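Side-chain contacts in leucine aminopeptidase (Legionella pneumophila, PDB 5GNE), which probably removes amino acids from the N-terminal ends of peptides as a zinc-dependent exopeptidase of the M28 family: residues 80-85 with 321-326; 229-234 with 250-255. All coordinates share one frame; numbering follows the deposited sequence.

Contact 1 of 2, residues 80-85 with 321-326; sequences DKLTSY and WTNEGF
The flat carboxamide of Asn-323 carries this contact, crossing the side chain of Leu-82 at about a right angle. Its ND2 lies 4.1 Å from Leu-82 CD2 and equally far from Leu-82 O, too far for a hydrogen bond, so the two segments meet by loose packing. The CG of Asn-323 sits anti to its carbonyl carbon (chi1 -80°), which carries the amide off the end of the helix toward residues 80-85. Both polar groups find partners beside the contact: ND2 bonds to Tyr-64 OH, and Leu-82 O is bonded with Tyr-313 OH. An asparagine suits this place because its short amide can serve Tyr-64 and still lie against a leucine.

Behind Asn-323, two aromatic rings of its segment meet. Trp-321 CE3 stands 3.4 Å above one face of the Phe-326 ring, displaced toward the rim, while Phe-326 CG lies in plane at the edge of the indole. Gly-325, with positive phi, is the C-prime residue of a Schellman motif, in which Phe-326 N bonds to Trp-321 O at 3.0 Å. Within 80-85, Ser-84 OG donates to Asp-80 O over 2.7 Å, and Thr-83 N reaches that oxygen from the opposite face of its carbonyl plane, tying together the turn after the helix.

The contact thus joins the C-terminal ends of helices 75-81 and 318-323. Tyr-64 of helix 62-65 touches Leu-82 and Glu-324, whereas Trp-321 and Thr-322 lean on Thr-328 of strand 328-332.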
loop_
_atom_site.group_PDB
_atom_site.type_symbol
_atom_site.label_atom_id
_atom_site.label_comp_id
_atom_site.label_asym_id
_atom_site.label_seq_id
_atom_site.Cartn_x
_atom_site.Cartn_y
_atom_site.Cartn_z
ATOM N N ASP A 80 4.208 22.772 0.160
ATOM C CA ASP A 80 2.792 22.971 0.465
ATOM C C ASP A 80 1.907 21.877 -0.126
ATOM O O ASP A 80 1.023 21.349 0.551
ATOM C CB ASP A 80 2.311 24.351 -0.021
ATOM C CG ASP A 80 0.802 24.523 0.105
ATOM O OD1 ASP A 80 0.310 24.731 1.238
ATOM O OD2 ASP A 80 0.100 24.441 -0.927
ATOM N N LYS A 81 2.133 21.531 -1.383
ATOM C CA LYS A 81 1.215 20.638 -2.057
ATOM C C LYS A 81 1.385 19.176 -1.635
ATOM O O LYS A 81 0.430 18.413 -1.713
ATOM C CB LYS A 81 1.376 20.777 -3.585
ATOM C CG LYS A 81 0.064 21.116 -4.326
ATOM C CD LYS A 81 -0.367 22.594 -4.163
ATOM C CE LYS A 81 -1.488 22.990 -5.143
ATOM N NZ LYS A 81 -2.580 23.784 -4.494
ATOM N N LEU A 82 2.569 18.788 -1.156
ATOM C CA LEU A 82 2.768 17.421 -0.664
ATOM C C LEU A 82 2.448 17.297 0.847
ATOM O O LEU A 82 2.624 16.220 1.419
ATOM C CB LEU A 82 4.203 16.942 -0.919
ATOM C CG LEU A 82 4.751 16.914 -2.353
ATOM C CD1 LEU A 82 6.109 16.222 -2.437
ATOM C CD2 LEU A 82 3.766 16.268 -3.322
ATOM N N THR A 83 1.990 18.374 1.494
ATOM C CA THR A 83 1.624 18.267 2.913
ATOM C C THR A 83 0.197 18.743 3.197
ATOM O O THR A 83 -0.193 18.906 4.329
ATOM C CB THR A 83 2.581 19.063 3.822
ATOM O OG1 THR A 83 2.560 20.441 3.450
ATOM C CG2 THR A 83 3.995 18.545 3.695
ATOM N N SER A 84 -0.579 18.938 2.145
ATOM C CA SER A 84 -1.969 19.326 2.257
ATOM C C SER A 84 -2.762 18.576 1.224
ATOM O O SER A 84 -2.219 18.178 0.211
ATOM C CB SER A 84 -2.100 20.829 2.048
ATOM O OG SER A 84 -1.661 21.169 0.745
ATOM N N TYR A 85 -4.051 18.396 1.456
ATOM C CA TYR A 85 -4.892 17.798 0.430
ATOM C C TYR A 85 -6.259 18.429 0.354
ATOM O O TYR A 85 -6.821 18.828 1.355
ATOM C CB TYR A 85 -5.025 16.280 0.646
ATOM C CG TYR A 85 -5.778 15.860 1.894
ATOM C CD1 TYR A 85 -7.162 15.666 1.887
ATOM C CD2 TYR A 85 -5.094 15.636 3.081
ATOM C CE1 TYR A 85 -7.843 15.269 3.048
ATOM C CE2 TYR A 85 -5.761 15.241 4.244
ATOM C CZ TYR A 85 -7.130 15.057 4.225
ATOM O OH TYR A 85 -7.772 14.665 5.383
ATOM N N TRP A 321 -0.768 8.185 -4.054
ATOM C CA TRP A 321 -1.892 8.321 -4.963
ATOM C C TRP A 321 -2.695 9.620 -4.714
ATOM O O TRP A 321 -2.982 10.358 -5.662
ATOM C CB TRP A 321 -2.815 7.086 -4.869
ATOM C CG TRP A 321 -2.186 5.831 -5.401
ATOM C CD1 TRP A 321 -1.550 4.876 -4.670
ATOM C CD2 TRP A 321 -2.082 5.409 -6.793
ATOM N NE1 TRP A 321 -1.071 3.868 -5.507
ATOM C CE2 TRP A 321 -1.390 4.167 -6.804
ATOM C CE3 TRP A 321 -2.525 5.946 -8.008
ATOM C CZ2 TRP A 321 -1.121 3.461 -7.983
ATOM C CZ3 TRP A 321 -2.253 5.233 -9.205
ATOM C CH2 TRP A 321 -1.557 4.010 -9.175
ATOM N N THR A 322 -3.096 9.893 -3.470
ATOM C CA THR A 322 -3.922 11.059 -3.260
ATOM C C THR A 322 -3.125 12.336 -3.568
ATOM O O THR A 322 -3.691 13.295 -4.060
ATOM C CB THR A 322 -4.552 11.124 -1.857
ATOM O OG1 THR A 322 -3.755 11.903 -0.965
ATOM C CG2 THR A 322 -4.732 9.760 -1.311
ATOM N N ASN A 323 -1.822 12.348 -3.304
ATOM C CA ASN A 323 -1.015 13.516 -3.677
ATOM C C ASN A 323 -1.057 13.821 -5.160
ATOM O O ASN A 323 -0.840 14.962 -5.545
ATOM C CB ASN A 323 0.453 13.329 -3.285
ATOM C CG ASN A 323 0.694 13.616 -1.837
ATOM O OD1 ASN A 323 -0.145 14.197 -1.203
ATOM N ND2 ASN A 323 1.836 13.213 -1.309
ATOM N N GLU A 324 -1.378 12.828 -5.984
ATOM C CA GLU A 324 -1.385 13.032 -7.429
ATOM C C GLU A 324 -2.785 13.057 -8.004
ATOM O O GLU A 324 -2.972 12.872 -9.212
ATOM C CB GLU A 324 -0.564 11.942 -8.134
ATOM C CG GLU A 324 0.915 12.005 -7.841
ATOM C CD GLU A 324 1.623 13.195 -8.507
ATOM O OE1 GLU A 324 0.954 14.087 -9.063
ATOM O OE2 GLU A 324 2.872 13.222 -8.489
ATOM N N GLY A 325 -3.769 13.299 -7.142
ATOM C CA GLY A 325 -5.150 13.442 -7.577
ATOM C C GLY A 325 -5.934 12.157 -7.779
ATOM O O GLY A 325 -7.019 12.190 -8.333
ATOM N N PHE A 326 -5.409 11.021 -7.337
ATOM C CA PHE A 326 -6.170 9.787 -7.450
ATOM C C PHE A 326 -7.006 9.488 -6.228
ATOM O O PHE A 326 -6.600 9.804 -5.118
ATOM C CB PHE A 326 -5.248 8.619 -7.708
ATOM C CG PHE A 326 -4.454 8.747 -8.970
ATOM C CD1 PHE A 326 -4.987 8.365 -10.177
ATOM C CD2 PHE A 326 -3.158 9.194 -8.931
ATOM C CE1 PHE A 326 -4.241 8.436 -11.324
ATOM C CE2 PHE A 326 -2.400 9.269 -10.077
ATOM C CZ PHE A 326 -2.948 8.893 -11.284
#

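Contact 2 of 2, residues 229-234 with 250-255; sequences PIYFIA and QDFLQK
Phe-252 reaches from helix 243-254 to Tyr-231 and Ile-233, two side chains on one face of strand 230-235. Along the helix, Gln-250 comes first and takes no part in the strand contact; its NE2 bonds instead to Glu-324 OE2, a use for a polar side chain at a partly exposed place. Asp-251 follows, its carboxylate forming an i to i+4 salt bridge at the end of the helix, OD2 to Lys-255 NZ at 3.4 Å.

Phe-252 is the residue that turns inward. Its ring is edge-to-face with Tyr-231: the centroids are 4.9 Å apart, the planes meet at 63°, and the phenylalanine supplies the edge. CZ lies over one face of the tyrosine, offset toward the rim, and comes within 3.6 Å of Tyr-231 CD2. Phe-252 CE1 meets the other strand residue, 3.9 Å from Ile-233 CD1, the two side chains approaching from opposite directions. Ile-233 is drawn out to full length, with CD1 anti to CA (chi2 179°), so its terminal methyl extends to the ring. Trp-321 adds a further edge-to-face partner for Phe-252.

Leu-253 and Gln-254 turn off in other directions, and Lys-255 closes the segment, its N bonded to Asp-251 O.

Strand 230-235 lies between strands 170-177 and 185-191 in the mixed sheet of this M28 peptidase; Phe-232 and Ala-234 point to helix 202-221 instead, so helices pack on both faces. No hydrogen bond joins the two segments. The contact rests on dispersion and the weak electrostatics of an aromatic edge above a ring face, which suits a buried helix-to-sheet interface.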
loop_
_atom_site.group_PDB
_atom_site.type_symbol
_atom_site.label_atom_id
_atom_site.label_comp_id
_atom_site.label_asym_id
_atom_site.label_seq_id
_atom_site.Cartn_x
_atom_site.Cartn_y
_atom_site.Cartn_z
ATOM N N PRO A 229 -9.774 -2.782 -16.423
ATOM C CA PRO A 229 -8.543 -3.399 -15.921
ATOM C C PRO A 229 -8.469 -3.327 -14.390
ATOM O O PRO A 229 -8.828 -2.298 -13.810
ATOM C CB PRO A 229 -7.436 -2.555 -16.536
ATOM C CG PRO A 229 -8.116 -1.734 -17.610
ATOM C CD PRO A 229 -9.511 -1.538 -17.157
ATOM N N ILE A 230 -7.962 -4.389 -13.773
ATOM C CA ILE A 230 -7.695 -4.414 -12.354
ATOM C C ILE A 230 -6.209 -4.572 -12.164
ATOM O O ILE A 230 -5.622 -5.517 -12.658
ATOM C CB ILE A 230 -8.396 -5.593 -11.653
ATOM C CG1 ILE A 230 -9.850 -5.668 -12.090
ATOM C CG2 ILE A 230 -8.265 -5.461 -10.132
ATOM C CD1 ILE A 230 -10.633 -4.378 -11.904
ATOM N N TYR A 231 -5.603 -3.668 -11.417
ATOM C CA TYR A 231 -4.188 -3.785 -11.112
ATOM C C TYR A 231 -3.950 -4.370 -9.736
ATOM O O TYR A 231 -4.646 -4.050 -8.748
ATOM C CB TYR A 231 -3.486 -2.419 -11.198
ATOM C CG TYR A 231 -3.288 -1.903 -12.596
ATOM C CD1 TYR A 231 -4.305 -1.229 -13.264
ATOM C CD2 TYR A 231 -2.064 -2.066 -13.243
ATOM C CE1 TYR A 231 -4.116 -0.751 -14.568
ATOM C CE2 TYR A 231 -1.866 -1.590 -14.534
ATOM C CZ TYR A 231 -2.900 -0.938 -15.188
ATOM O OH TYR A 231 -2.714 -0.463 -16.461
ATOM N N PHE A 232 -2.947 -5.221 -9.655
ATOM C CA PHE A 232 -2.500 -5.658 -8.354
ATOM C C PHE A 232 -1.037 -5.283 -8.245
ATOM O O PHE A 232 -0.249 -5.611 -9.124
ATOM C CB PHE A 232 -2.714 -7.148 -8.157
ATOM C CG PHE A 232 -4.155 -7.567 -8.265
ATOM C CD1 PHE A 232 -4.707 -7.875 -9.506
ATOM C CD2 PHE A 232 -4.953 -7.665 -7.137
ATOM C CE1 PHE A 232 -6.034 -8.261 -9.613
ATOM C CE2 PHE A 232 -6.271 -8.045 -7.236
ATOM C CZ PHE A 232 -6.814 -8.348 -8.472
ATOM N N ILE A 233 -0.695 -4.556 -7.186
ATOM C CA ILE A 233 0.627 -3.998 -7.028
ATOM C C ILE A 233 1.325 -4.363 -5.722
ATOM O O ILE A 233 0.744 -4.330 -4.641
ATOM C CB ILE A 233 0.592 -2.454 -7.157
ATOM C CG1 ILE A 233 -0.098 -2.053 -8.471
ATOM C CG2 ILE A 233 1.985 -1.910 -7.174
ATOM C CD1 ILE A 233 -0.223 -0.592 -8.696
ATOM N N ALA A 234 2.586 -4.740 -5.850
ATOM C CA ALA A 234 3.505 -4.898 -4.723
ATOM C C ALA A 234 4.545 -3.760 -4.674
ATOM O O ALA A 234 5.494 -3.733 -5.483
ATOM C CB ALA A 234 4.198 -6.251 -4.810
ATOM N N GLN A 250 4.134 7.733 -10.358
ATOM C CA GLN A 250 4.762 8.455 -11.450
ATOM C C GLN A 250 4.698 7.621 -12.748
ATOM O O GLN A 250 4.441 8.171 -13.827
ATOM C CB GLN A 250 6.207 8.824 -11.087
ATOM C CG GLN A 250 6.278 9.813 -9.927
ATOM C CD GLN A 250 5.555 11.132 -10.214
ATOM O OE1 GLN A 250 5.833 11.804 -11.213
ATOM N NE2 GLN A 250 4.626 11.509 -9.335
ATOM N N ASP A 251 4.914 6.313 -12.645
ATOM C CA ASP A 251 4.850 5.453 -13.829
ATOM C C ASP A 251 3.437 5.419 -14.427
ATOM O O ASP A 251 3.274 5.478 -15.654
ATOM C CB ASP A 251 5.313 4.039 -13.485
ATOM C CG ASP A 251 5.450 3.152 -14.711
ATOM O OD1 ASP A 251 6.457 3.326 -15.433
ATOM O OD2 ASP A 251 4.596 2.262 -14.937
ATOM N N PHE A 252 2.415 5.403 -13.570
ATOM C CA PHE A 252 1.034 5.488 -14.037
ATOM C C PHE A 252 0.755 6.854 -14.701
ATOM O O PHE A 252 -0.027 6.965 -15.649
ATOM C CB PHE A 252 0.064 5.306 -12.866
ATOM C CG PHE A 252 -0.329 3.874 -12.616
ATOM C CD1 PHE A 252 0.585 2.979 -12.077
ATOM C CD2 PHE A 252 -1.605 3.423 -12.931
ATOM C CE1 PHE A 252 0.228 1.655 -11.848
ATOM C CE2 PHE A 252 -1.963 2.093 -12.713
ATOM C CZ PHE A 252 -1.040 1.210 -12.169
ATOM N N LEU A 253 1.376 7.902 -14.170
ATOM C CA LEU A 253 1.162 9.239 -14.693
ATOM C C LEU A 253 1.812 9.384 -16.062
ATOM O O LEU A 253 1.203 9.908 -16.997
ATOM C CB LEU A 253 1.711 10.290 -13.725
ATOM C CG LEU A 253 0.834 10.597 -12.504
ATOM C CD1 LEU A 253 1.522 11.575 -11.555
ATOM C CD2 LEU A 253 -0.506 11.152 -12.957
ATOM N N GLN A 254 3.049 8.912 -16.173
ATOM C CA GLN A 254 3.757 8.921 -17.441
ATOM C C GLN A 254 3.055 8.100 -18.519
ATOM O O GLN A 254 2.942 8.533 -19.662
ATOM C CB GLN A 254 5.179 8.414 -17.235
ATOM C CG GLN A 254 6.045 9.454 -16.559
ATOM C CD GLN A 254 7.250 8.871 -15.853
ATOM O OE1 GLN A 254 7.694 7.764 -16.160
ATOM N NE2 GLN A 254 7.788 9.621 -14.896
ATOM N N LYS A 255 2.539 6.936 -18.142
ATOM C CA LYS A 255 1.878 6.076 -19.109
ATOM C C LYS A 255 0.449 6.513 -19.335
ATOM O O LYS A 255 -0.262 5.921 -20.150
ATOM C CB LYS A 255 1.887 4.635 -18.631
ATOM C CG LYS A 255 3.182 3.934 -18.882
ATOM C CD LYS A 255 3.153 2.574 -18.235
ATOM C CE LYS A 255 4.548 1.986 -18.227
ATOM N NZ LYS A 255 4.450 0.557 -17.911
#

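Contact 2 belongs to the core, with all of its touching residues buried between helix and sheet, while contact 1 is partly exposed and lies nearer the periphery, where two helices end. Their chemistry follows: aromatic and aliphatic carbon in 229-234 with 250-255, an amide and backbone carbonyls beside a leucine in 80-85 with 321-326. The centres are about 17 Å apart, yet the elements touch, since helix 243-254 borders residues 321-326. Glu-324 OE2 lies 2.6 Å from Gln-250 NE2, probably a hydrogen bond, and Leu-253 packs on Glu-324 and Phe-326. Phe-252 of the same helix serves both contacts, meeting the strand and Trp-321.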